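PDB 6A3F: levoglucosan dehydrogenase from Pseudarthrobacter phenanthrenivorans, which catalyses the NAD-dependent oxidation of levoglucosan (1,6-anhydro-beta-D-glucose) to 3-dehydrolevoglucosan. Local coordinates for residues 80-84 with 85-89. Sequence-based numbering, arbitrary orientation.
Sequences NSTSD and WRSII
The carbonyl oxygen of Asp84 is gripped twice by Ser87, through its hydroxyl and through its backbone amide. Ser87 OG donates to Asp84 O over 2.6 Å, approaching almost in line with the carbonyl bond, while Ser87 N reaches the same oxygen at 3.1 Å from well above the carbonyl plane. A chi1 of 70° places Ser87 OG between its own N and carbonyl carbon, from where it reaches Asp84 O. Asp84 is the N-cap of helix 85-89: with CG anti to its N (chi1 179°), OD1 turns to Arg86 N at 3.3 Å, a weak capping bond. Just upstream, Thr82 opens an ST turn in which Asp84 N donates to Thr82 OG1 (3.0 Å) on a nearly straight path, 162° at the hydrogen. That same OG1 lies 3.2 Å from Ser87 OG; the two hydroxyls and the Asp84 carbonyl oxygen lie close together at the bend. The methyl CG2 of Thr82 packs against Ile88 CD1 at 3.9 Å, the two side chains meeting at a slant, and Ile88 continues onto Val60 and Ala62 of strand 55-62. Beyond the turn, Arg86 CG lies over one face of the Trp85 indole, toward its rim, and the Trp85 side chain also touches Glu108 and Ile109 of helix 106-115. The example is a strand-to-helix turn at one edge strand, 80-82, of the parallel Rossmann sheet. Its chemistry implies a bend fixed by short-range polar bonds, in which the Asp84 backbone is held at both N and O and the negative carboxylate may interact modestly favourably with the positive end of the helix dipole.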
loop_
_atom_site.group_PDB
_atom_site.type_symbol
_atom_site.label_atom_id
_atom_site.label_comp_id
_atom_site.label_asym_id
_atom_site.label_seq_id
_atom_site.Cartn_x
_atom_site.Cartn_y
_atom_site.Cartn_z
ATOM N N ASN B 80 -30.928 -32.175 -14.005
ATOM C CA ASN B 80 -30.633 -33.600 -14.174
ATOM C C ASN B 80 -29.197 -33.871 -13.756
ATOM O O ASN B 80 -28.400 -32.929 -13.754
ATOM C CB ASN B 80 -30.790 -34.031 -15.627
ATOM C CG ASN B 80 -32.169 -33.693 -16.155
ATOM O OD1 ASN B 80 -32.346 -32.803 -17.001
ATOM N ND2 ASN B 80 -33.152 -34.295 -15.538
ATOM N N SER B 81 -28.890 -35.151 -13.490
ATOM C CA SER B 81 -27.562 -35.614 -13.106
ATOM C C SER B 81 -27.243 -36.966 -13.753
ATOM O O SER B 81 -28.139 -37.705 -14.110
ATOM C CB SER B 81 -27.449 -35.725 -11.635
ATOM O OG SER B 81 -28.294 -36.745 -11.132
ATOM N N THR B 82 -25.966 -37.257 -13.890
ATOM C CA THR B 82 -25.502 -38.480 -14.532
ATOM C C THR B 82 -24.103 -38.787 -13.998
ATOM O O THR B 82 -23.426 -37.873 -13.560
ATOM C CB THR B 82 -25.504 -38.360 -16.064
ATOM O OG1 THR B 82 -25.184 -39.645 -16.607
ATOM C CG2 THR B 82 -24.518 -37.341 -16.606
ATOM N N SER B 83 -23.703 -40.068 -14.006
ATOM C CA SER B 83 -22.296 -40.458 -13.794
ATOM C C SER B 83 -21.612 -40.783 -15.128
ATOM O O SER B 83 -20.462 -41.234 -15.149
ATOM C CB SER B 83 -22.207 -41.632 -12.873
ATOM O OG SER B 83 -23.151 -42.609 -13.284
ATOM N N ASP B 84 -22.309 -40.579 -16.236
ATOM C CA ASP B 84 -21.777 -40.912 -17.536
ATOM C C ASP B 84 -21.743 -39.666 -18.399
ATOM O O ASP B 84 -22.751 -39.237 -18.934
ATOM C CB ASP B 84 -22.655 -41.971 -18.197
ATOM C CG ASP B 84 -22.163 -42.352 -19.570
ATOM O OD1 ASP B 84 -20.952 -42.185 -19.871
ATOM O OD2 ASP B 84 -23.012 -42.832 -20.351
ATOM N N TRP B 85 -20.562 -39.113 -18.547
ATOM C CA TRP B 85 -20.408 -37.882 -19.306
ATOM C C TRP B 85 -20.758 -38.095 -20.776
ATOM O O TRP B 85 -21.281 -37.180 -21.428
ATOM C CB TRP B 85 -18.996 -37.305 -19.101
ATOM C CG TRP B 85 -17.831 -38.093 -19.638
ATOM C CD1 TRP B 85 -16.933 -38.779 -18.871
ATOM C CD2 TRP B 85 -17.371 -38.218 -21.001
ATOM N NE1 TRP B 85 -15.961 -39.328 -19.660
ATOM C CE2 TRP B 85 -16.208 -39.020 -20.972
ATOM C CE3 TRP B 85 -17.802 -37.729 -22.245
ATOM C CZ2 TRP B 85 -15.502 -39.367 -22.125
ATOM C CZ3 TRP B 85 -17.104 -38.059 -23.388
ATOM C CH2 TRP B 85 -15.974 -38.886 -23.326
ATOM N N ARG B 86 -20.536 -39.295 -21.333
ATOM C CA ARG B 86 -20.885 -39.532 -22.741
ATOM C C ARG B 86 -22.376 -39.265 -22.974
ATOM O O ARG B 86 -22.736 -38.831 -24.056
ATOM C CB ARG B 86 -20.543 -40.963 -23.192
ATOM C CG ARG B 86 -19.057 -41.304 -23.102
ATOM C CD ARG B 86 -18.601 -42.316 -24.136
ATOM N NE ARG B 86 -18.670 -41.787 -25.502
ATOM C CZ ARG B 86 -17.637 -41.295 -26.186
ATOM N NH1 ARG B 86 -16.404 -41.437 -25.728
ATOM N NH2 ARG B 86 -17.841 -40.641 -27.315
ATOM N N SER B 87 -23.230 -39.509 -21.968
ATOM C CA SER B 87 -24.693 -39.339 -22.119
ATOM C C SER B 87 -25.055 -37.872 -22.371
ATOM O O SER B 87 -26.089 -37.546 -22.998
ATOM C CB SER B 87 -25.438 -39.858 -20.921
ATOM O OG SER B 87 -25.220 -39.035 -19.789
ATOM N N ILE B 88 -24.205 -36.993 -21.847
ATOM C CA ILE B 88 -24.358 -35.565 -22.073
ATOM C C ILE B 88 -23.962 -35.257 -23.517
ATOM O O ILE B 88 -24.715 -34.582 -24.216
ATOM C CB ILE B 88 -23.531 -34.729 -21.065
ATOM C CG1 ILE B 88 -24.048 -34.881 -19.637
ATOM C CG2 ILE B 88 -23.547 -33.279 -21.502
ATOM C CD1 ILE B 88 -23.158 -34.268 -18.553
ATOM N N ILE B 89 -22.780 -35.726 -23.931
ATOM C CA ILE B 89 -22.256 -35.524 -25.292
ATOM C C ILE B 89 -23.305 -36.058 -26.298
ATOM O O ILE B 89 -23.513 -35.447 -27.343
ATOM C CB ILE B 89 -20.877 -36.224 -25.464
ATOM C CG1 ILE B 89 -19.727 -35.641 -24.620
ATOM C CG2 ILE B 89 -20.477 -36.330 -26.936
ATOM C CD1 ILE B 89 -19.939 -34.263 -24.034
#